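Local coordinates for protein 4-hydroxythreonine-4-phosphate dehydrogenase (Legionella pneumophila subsp. pneumophila, PDB 6XMY) that probably catalyses the NAD(P)-dependent oxidation of 4-(phosphooxy)-L-threonine on the way to pyridoxine 5'-phosphate, and binds NAD and a zinc ion, at residues T33-V38 / S315-V320; M153-S158 / Q270-L275; A278-A283 / S296-T301. All blocks are in the same frame, centred on the assembly; numbering follows the deposited sequence. Where two conformers were deposited one is given.

Contact 1: T33-V38 / S315-V320; sequences TDLPVV and SMLAAV
The hydroxyl of Thr-33 has two backbone partners while its methyl faces Leu-317. OG1 accepts the amide of Leu-35, with Leu-35 N to Thr-33 OG1 at 3.1 Å and a nearly straight N-H...O angle of 162°, and it donates to the carbonyl oxygen of Leu-30. The first of these bonds closes an ST turn. With OG1 held between the backbone N and the carbonyl carbon (chi1 75°), CG2 is the branch left to face the helix, and Thr-33 CG2 lies 4.1 Å from Leu-317 CD2. Leu-317 CD2 also meets Leu-35 CD1, at 4.1 Å, the two leucine side chains crossing at about a right angle.

One turn further along helix 314-328, Val-320 takes over. Its CG1, anti to the backbone N (chi1 174°), is shared by two residues of the other segment: Leu-35 CD1 is 3.8 Å from Val-320 CG1, and Val-37 CG1 is 3.7 Å from Val-320 CG1. Leu-35 CD1 thus touches both helix residues. Between Leu-35 and Val-37, Pro-36 forms the centre of an inverse gamma turn, closed by a weak bond from Val-37 N to Leu-35 O. From there the chain enters strand 37-41, paired with strand 12-15 through Val-38.

Helix 314-328 here covers the start of this strand in the PdxA fold, and Val-320 also touches Leu-12 of the adjoining strand 12-15 and Val-119 of strand 117-120 beyond it. Only methyl and methylene groups meet across the 184 Å² interface, whereas Thr-33 OG1 is used within its own loop and by Leu-30. Cohesion between helix and loop therefore comes from dispersion and the exclusion of water, while the hydroxyl bonds of Thr-33 shape the loop rather than tie it to the helix.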
# COMPACT_ATOMS: atom_id res chain seq x y z
N THR A 33 -7.88 0.78 20.13
CA THR A 33 -8.53 -0.39 19.54
C THR A 33 -8.05 -1.66 20.25
O THR A 33 -7.16 -1.64 21.09
CB THR A 33 -8.18 -0.49 18.06
OG1 THR A 33 -6.83 -0.95 17.91
CG2 THR A 33 -8.33 0.87 17.38
N ASP A 34 -8.68 -2.78 19.87
CA ASP A 34 -8.19 -4.10 20.24
C ASP A 34 -7.58 -4.82 19.04
O ASP A 34 -7.53 -6.05 19.01
CB ASP A 34 -9.29 -4.94 20.90
CG ASP A 34 -10.43 -5.26 19.95
OD1 ASP A 34 -11.24 -6.15 20.28
OD2 ASP A 34 -10.50 -4.63 18.88
N LEU A 35 -7.12 -4.07 18.05
CA LEU A 35 -6.48 -4.67 16.89
C LEU A 35 -5.10 -5.15 17.30
O LEU A 35 -4.37 -4.44 18.00
CB LEU A 35 -6.39 -3.65 15.75
CG LEU A 35 -7.73 -3.24 15.13
CD1 LEU A 35 -7.58 -1.97 14.31
CD2 LEU A 35 -8.31 -4.35 14.28
N PRO A 36 -4.70 -6.35 16.91
CA PRO A 36 -3.48 -6.94 17.48
C PRO A 36 -2.24 -6.44 16.75
O PRO A 36 -1.71 -7.06 15.82
CB PRO A 36 -3.70 -8.43 17.25
CG PRO A 36 -4.53 -8.48 16.00
CD PRO A 36 -5.45 -7.30 16.07
N VAL A 37 -1.76 -5.28 17.17
CA VAL A 37 -0.71 -4.57 16.46
C VAL A 37 0.51 -4.37 17.35
O VAL A 37 0.41 -4.26 18.57
CB VAL A 37 -1.20 -3.22 15.90
CG1 VAL A 37 -2.36 -3.44 14.94
CG2 VAL A 37 -1.59 -2.27 17.04
N VAL A 38 1.67 -4.34 16.70
CA VAL A 38 2.94 -3.97 17.33
C VAL A 38 3.56 -2.90 16.44
O VAL A 38 3.64 -3.09 15.22
CB VAL A 38 3.87 -5.19 17.45
CG1 VAL A 38 5.28 -4.75 17.89
CG2 VAL A 38 3.28 -6.22 18.43
N SER A 315 -8.05 5.40 6.77
CA SER A 315 -7.26 4.54 5.89
C SER A 315 -6.36 3.61 6.69
O SER A 315 -6.27 2.41 6.39
CB SER A 315 -6.44 5.37 4.91
OG SER A 315 -5.69 4.52 4.07
N MET A 316 -5.69 4.12 7.73
CA MET A 316 -4.87 3.25 8.57
C MET A 316 -5.71 2.14 9.19
O MET A 316 -5.31 0.96 9.17
CB MET A 316 -4.17 4.07 9.65
CG MET A 316 -3.42 3.20 10.67
SD MET A 316 -2.10 2.17 9.97
CE MET A 316 -0.78 3.37 9.89
N LEU A 317 -6.88 2.49 9.72
CA LEU A 317 -7.72 1.47 10.35
C LEU A 317 -8.16 0.43 9.34
O LEU A 317 -8.14 -0.78 9.63
CB LEU A 317 -8.93 2.12 11.02
CG LEU A 317 -8.66 2.88 12.32
CD1 LEU A 317 -9.84 3.79 12.67
CD2 LEU A 317 -8.38 1.91 13.45
N ALA A 318 -8.54 0.86 8.14
CA ALA A 318 -8.90 -0.07 7.08
C ALA A 318 -7.71 -0.94 6.67
O ALA A 318 -7.87 -2.14 6.40
CB ALA A 318 -9.44 0.69 5.87
N ALA A 319 -6.50 -0.36 6.64
CA ALA A 319 -5.32 -1.13 6.23
C ALA A 319 -4.98 -2.21 7.25
O ALA A 319 -4.61 -3.33 6.87
CB ALA A 319 -4.12 -0.19 6.04
N VAL A 320 -5.09 -1.88 8.54
CA VAL A 320 -4.87 -2.87 9.59
C VAL A 320 -5.93 -3.96 9.52
O VAL A 320 -5.62 -5.16 9.62
CB VAL A 320 -4.83 -2.19 10.96
CG1 VAL A 320 -4.74 -3.23 12.07
CG2 VAL A 320 -3.65 -1.21 11.06

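Contact 2: M153-S158 / Q270-L275; sequences MMLACS and QGLPVL
Leu-272 is the first residue of 270-275 to meet the strand: its CB starts off to one side, but the branch tip turns in, and Leu-272 CD2 comes 3.9 Å from Leu-155 CD2. The two side chains cross at about a right angle. Leu-155 was modelled in two conformers, so the contacts of its methyls describe one of them. The same leucine of the helix lies about 5 Å from the zinc ion at its nearest atom and borders His-268, a zinc ligand.

The helix is kinked at Pro-273, whose N has no hydrogen to donate, and Val-274, whose N makes no bond to the turn before; even Leu-275 N reaches Gly-271 O only weakly. Leu-275 then makes the broadest contact. Its CG stands anti to the backbone N (chi1 -176°), which carries both methyls down onto the strand astride CB of Leu-155: Leu-275 CD1 and CD2 are each 3.6 Å from Leu-155 CB. Leu-275 CD1 also reaches the backbone, 3.4 Å from Leu-155 O. Beyond the strand end, Cys-157 SG lies 4.2 Å from Leu-275 CG.

Helix 268-279 is laid nearly parallel on strand 152-156, as in alpha/beta folds, the segment axes 9.9 Å apart at 18°. Strands 161-164 and 284-288 flank this strand, and Leu-275 touches Val-162 of the former and Ala-283, just ahead of the latter.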
# COMPACT_ATOMS: atom_id res chain seq x y z
N MET A 153 0.82 -3.02 -7.25
CA MET A 153 0.17 -2.09 -6.33
C MET A 153 -1.31 -2.04 -6.67
O MET A 153 -1.69 -1.73 -7.81
CB MET A 153 0.76 -0.69 -6.46
CG MET A 153 -0.05 0.38 -5.72
SD MET A 153 0.52 2.07 -5.98
CE MET A 153 2.23 1.92 -5.44
N MET A 154 -2.15 -2.34 -5.69
CA MET A 154 -3.59 -2.30 -5.88
C MET A 154 -4.20 -1.50 -4.75
O MET A 154 -3.97 -1.80 -3.58
CB MET A 154 -4.21 -3.71 -5.93
CG MET A 154 -5.71 -3.68 -6.20
SD MET A 154 -6.45 -5.32 -6.25
CE MET A 154 -6.52 -5.73 -4.51
N LEU A 155 -4.93 -0.45 -5.09
CA LEU A 155 -5.74 0.24 -4.09
C LEU A 155 -7.14 -0.34 -4.08
O LEU A 155 -7.70 -0.69 -5.13
CB LEU A 155 -5.75 1.76 -4.34
CG LEU A 155 -4.59 2.51 -3.65
CD1 LEU A 155 -3.23 2.16 -4.28
CD2 LEU A 155 -4.81 4.02 -3.65
N ALA A 156 -7.71 -0.47 -2.88
CA ALA A 156 -8.96 -1.18 -2.71
C ALA A 156 -9.86 -0.43 -1.74
O ALA A 156 -9.41 -0.02 -0.67
CB ALA A 156 -8.71 -2.60 -2.19
N CYS A 157 -11.11 -0.27 -2.13
CA CYS A 157 -12.16 0.25 -1.26
C CYS A 157 -13.45 -0.45 -1.66
O CYS A 157 -13.48 -1.25 -2.60
CB CYS A 157 -12.26 1.78 -1.37
SG CYS A 157 -12.61 2.38 -3.05
N SER A 158 -14.54 -0.15 -0.95
CA SER A 158 -15.81 -0.80 -1.27
C SER A 158 -16.29 -0.47 -2.68
O SER A 158 -16.98 -1.28 -3.30
CB SER A 158 -16.88 -0.45 -0.23
OG SER A 158 -17.30 0.89 -0.40
N GLN A 270 -3.65 7.91 -13.77
CA GLN A 270 -4.80 7.49 -14.56
C GLN A 270 -5.84 6.79 -13.70
O GLN A 270 -7.04 6.83 -14.01
CB GLN A 270 -4.36 6.56 -15.69
CG GLN A 270 -5.42 6.35 -16.75
CD GLN A 270 -5.05 5.28 -17.74
OE1 GLN A 270 -4.59 4.20 -17.35
NE2 GLN A 270 -5.25 5.55 -19.03
N GLY A 271 -5.41 6.14 -12.62
CA GLY A 271 -6.32 5.34 -11.82
C GLY A 271 -6.54 5.81 -10.39
O GLY A 271 -7.64 5.68 -9.85
N LEU A 272 -5.52 6.37 -9.78
CA LEU A 272 -5.65 6.73 -8.37
C LEU A 272 -6.52 7.96 -8.09
O LEU A 272 -7.17 7.99 -7.04
CB LEU A 272 -4.29 6.85 -7.70
CG LEU A 272 -3.44 5.58 -7.76
CD1 LEU A 272 -2.26 5.70 -6.80
CD2 LEU A 272 -4.27 4.31 -7.51
N PRO A 273 -6.57 8.98 -8.95
CA PRO A 273 -7.46 10.12 -8.63
C PRO A 273 -8.92 9.71 -8.44
O PRO A 273 -9.55 10.15 -7.47
CB PRO A 273 -7.25 11.07 -9.82
CG PRO A 273 -5.85 10.79 -10.26
CD PRO A 273 -5.71 9.30 -10.11
N VAL A 274 -9.48 8.89 -9.33
CA VAL A 274 -10.87 8.47 -9.17
C VAL A 274 -11.03 7.66 -7.89
O VAL A 274 -11.98 7.85 -7.13
CB VAL A 274 -11.37 7.69 -10.40
CG1 VAL A 274 -12.64 6.90 -10.05
CG2 VAL A 274 -11.65 8.62 -11.57
N LEU A 275 -10.12 6.71 -7.65
CA LEU A 275 -10.26 5.85 -6.48
C LEU A 275 -10.22 6.67 -5.20
O LEU A 275 -11.06 6.49 -4.31
CB LEU A 275 -9.20 4.75 -6.48
CG LEU A 275 -9.34 3.74 -5.32
CD1 LEU A 275 -9.00 2.34 -5.77
CD2 LEU A 275 -8.49 4.15 -4.11

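Contact 3: A278-A283 / S296-T301; sequences AGFNEA and SVDHGT. With NAD (nicotinamide-adenine-dinucleotide), chain B.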
# COMPACT_ATOMS: atom_id res chain seq x y z
N ALA A 278 -13.36 8.71 -4.65
CA ALA A 278 -14.47 7.89 -4.16
C ALA A 278 -14.26 7.42 -2.73
O ALA A 278 -15.22 7.33 -1.96
CB ALA A 278 -14.67 6.69 -5.08
N GLY A 279 -13.02 7.09 -2.34
CA GLY A 279 -12.83 6.38 -1.08
C GLY A 279 -11.59 6.70 -0.27
O GLY A 279 -11.11 5.83 0.46
N PHE A 280 -11.11 7.94 -0.34
CA PHE A 280 -9.85 8.33 0.30
C PHE A 280 -9.73 7.84 1.74
O PHE A 280 -8.68 7.32 2.14
CB PHE A 280 -9.73 9.86 0.26
CG PHE A 280 -8.40 10.39 0.72
CD1 PHE A 280 -8.33 11.34 1.71
CD2 PHE A 280 -7.23 9.97 0.12
CE1 PHE A 280 -7.11 11.85 2.12
CE2 PHE A 280 -6.01 10.47 0.52
CZ PHE A 280 -5.95 11.41 1.52
N ASN A 281 -10.78 8.00 2.55
CA ASN A 281 -10.68 7.69 3.98
C ASN A 281 -10.99 6.24 4.31
O ASN A 281 -11.03 5.88 5.50
CB ASN A 281 -11.52 8.66 4.81
CG ASN A 281 -11.03 10.08 4.69
OD1 ASN A 281 -9.85 10.36 4.91
ND2 ASN A 281 -11.92 10.98 4.31
N GLU A 282 -11.21 5.39 3.31
CA GLU A 282 -11.42 3.97 3.56
C GLU A 282 -10.49 3.08 2.76
O GLU A 282 -10.42 1.88 3.05
CB GLU A 282 -12.87 3.57 3.23
CG GLU A 282 -13.13 3.47 1.74
CD GLU A 282 -14.40 2.71 1.40
OE1 GLU A 282 -15.41 3.35 1.05
OE2 GLU A 282 -14.38 1.46 1.48
N ALA A 283 -9.79 3.62 1.77
CA ALA A 283 -9.05 2.80 0.82
C ALA A 283 -7.72 2.33 1.39
O ALA A 283 -7.11 3.00 2.24
CB ALA A 283 -8.81 3.57 -0.48
N SER A 296 -1.18 -0.86 3.37
CA SER A 296 -0.69 0.49 3.54
C SER A 296 -1.86 1.46 3.55
O SER A 296 -2.92 1.20 2.96
CB SER A 296 0.26 0.85 2.41
OG SER A 296 0.78 2.16 2.56
N VAL A 297 -1.63 2.61 4.20
CA VAL A 297 -2.51 3.75 3.99
C VAL A 297 -2.48 4.15 2.52
O VAL A 297 -1.54 3.83 1.78
CB VAL A 297 -2.11 4.93 4.87
CG1 VAL A 297 -2.32 4.60 6.34
CG2 VAL A 297 -0.67 5.36 4.58
N ASP A 298 -3.52 4.87 2.10
CA ASP A 298 -3.64 5.38 0.74
C ASP A 298 -3.30 6.86 0.65
O ASP A 298 -3.80 7.56 -0.23
CB ASP A 298 -5.03 5.11 0.17
CG ASP A 298 -6.07 6.04 0.73
OD1 ASP A 298 -5.88 6.55 1.85
OD2 ASP A 298 -7.09 6.29 0.04
N HIS A 299 -2.47 7.35 1.56
CA HIS A 299 -2.16 8.77 1.62
C HIS A 299 -0.72 8.93 2.05
O HIS A 299 -0.05 7.97 2.43
CB HIS A 299 -3.11 9.51 2.57
CG HIS A 299 -3.05 9.01 3.98
ND1 HIS A 299 -1.97 9.25 4.81
CD2 HIS A 299 -3.94 8.29 4.71
CE1 HIS A 299 -2.20 8.69 5.99
NE2 HIS A 299 -3.38 8.10 5.96
N GLY A 300 -0.25 10.17 2.00
CA GLY A 300 1.12 10.51 2.31
C GLY A 300 1.31 11.01 3.72
O GLY A 300 0.47 10.81 4.61
N THR A 301 2.44 11.70 3.92
CA THR A 301 2.93 12.05 5.24
C THR A 301 2.18 13.20 5.88
O THR A 301 2.26 13.37 7.10
CB THR A 301 4.43 12.38 5.16
OG1 THR A 301 4.68 13.27 4.06
CG2 THR A 301 5.23 11.12 4.96
PA NAD B . -0.39 13.49 1.10
O1A NAD B . 0.69 13.76 2.13
O2A NAD B . -1.54 12.51 1.18
O5B NAD B . -1.14 15.04 1.08
C5B NAD B . -2.21 15.09 0.17
C4B NAD B . -3.40 15.83 0.81
O4B NAD B . -4.13 14.90 1.63
C3B NAD B . -2.87 16.97 1.73
O3B NAD B . -3.80 18.03 1.59
C2B NAD B . -2.89 16.29 3.13
O2B NAD B . -3.10 17.20 4.17
C1B NAD B . -4.15 15.38 2.98
N9A NAD B . -4.08 14.17 3.79
C8A NAD B . -3.22 13.06 3.66
N7A NAD B . -3.46 12.13 4.57
C5A NAD B . -4.53 12.62 5.31
C6A NAD B . -5.25 12.10 6.41
N6A NAD B . -4.93 10.88 6.91
N1A NAD B . -6.27 12.81 6.96
C2A NAD B . -6.55 14.03 6.41
N3A NAD B . -5.96 14.66 5.37
C4A NAD B . -4.94 13.90 4.84
O3 NAD B . 0.44 13.18 -0.26
PN NAD B . 1.35 14.16 -1.12
O1N NAD B . 1.25 13.85 -2.59
O2N NAD B . 1.41 15.50 -0.48
O5D NAD B . 2.98 13.54 -0.82
C5D NAD B . 3.46 13.73 0.47
C4D NAD B . 4.55 12.68 0.71
O4D NAD B . 3.88 11.43 1.01
C3D NAD B . 5.37 12.43 -0.61
O3D NAD B . 6.68 12.17 -0.19
C2D NAD B . 4.71 11.17 -1.20
O2D NAD B . 5.57 10.35 -1.94
C1D NAD B . 4.44 10.44 0.15
N1N NAD B . 3.40 9.37 0.00
C2N NAD B . 3.67 8.19 0.64
C3N NAD B . 2.76 7.13 0.57
C7N NAD B . 3.15 5.90 1.31
O7N NAD B . 4.19 5.86 1.98
N7N NAD B . 2.28 4.83 1.23
C4N NAD B . 1.56 7.27 -0.15
C5N NAD B . 1.31 8.50 -0.78
C6N NAD B . 2.25 9.55 -0.71
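Phe-280 and Asp-298 meet at the tight end of this contact. The carboxylate of Asp-298 faces the backbone carbonyl of Phe-280, with Phe-280 O 2.8 Å from Asp-298 OD2 and 2.9 Å from Asp-298 OD1. With acceptors on both sides these approaches are not counted as hydrogen bonds; Asp-298 OD1 has a hydrogen-bond partner elsewhere. OD2 is pressed further against a methyl, Ala-283 CB lying 3.3 Å from Asp-298 OD2. Phe-280 belongs to this packed part too: its ring extends with CG anti to the backbone N (chi1 -172°), resting Phe-280 CZ 3.6 Å from His-299 CB and presenting its edge to adenine C8A. Outside bonds hold the loop in place: Ser-315 OG binds both Ala-283 O and Asp-298 N, and Lys-276 NZ reaches Asp-298 O.

The segment 296-301 leads from strand 294-297 into a loop that forms part of the NAD pocket of this PdxA-family enzyme. Gly-300 N donates to NAD O2A at 2.8 Å, and Thr-301 N to NAD O4D at 3.3 Å; Ser-296 OG receives a weak bond from the carboxamide N7N. The His-299 ring is layered between Val-297 CB on one face and the adenine amino group on the other, NAD N6A being 3.3 Å above the plane and offset toward the rim. Its rotation is fixed by a straight bond in the ring plane, His-299 ND1 to Gly-300 O (2.9 Å, 164°).

Toward solvent the packing thins. Asn-281 is exposed, and, in the conformer given, Glu-282 OE2 binds Ser-158 N.

In the fold
Contact 3 lies between the other two: its centre is 14 Å from that of contact 1 and 9 Å from that of contact 2, whereas contacts 1 and 2 are 20 Å apart and do not touch. Helix 314-328 of contact 1 follows strand 294-297 of contact 3 in the chain, and the two contacts touch through Ser-315; contact 2 shares helix 268-279 with contact 3. Along the chain, contact 2 closes before contact 3 opens, and both fall between the two segments of contact 1. All three reach the same set of strands; contact 3 carries residues of the NAD pocket, and contact 2 lies on the helix that bears zinc ligand His-268.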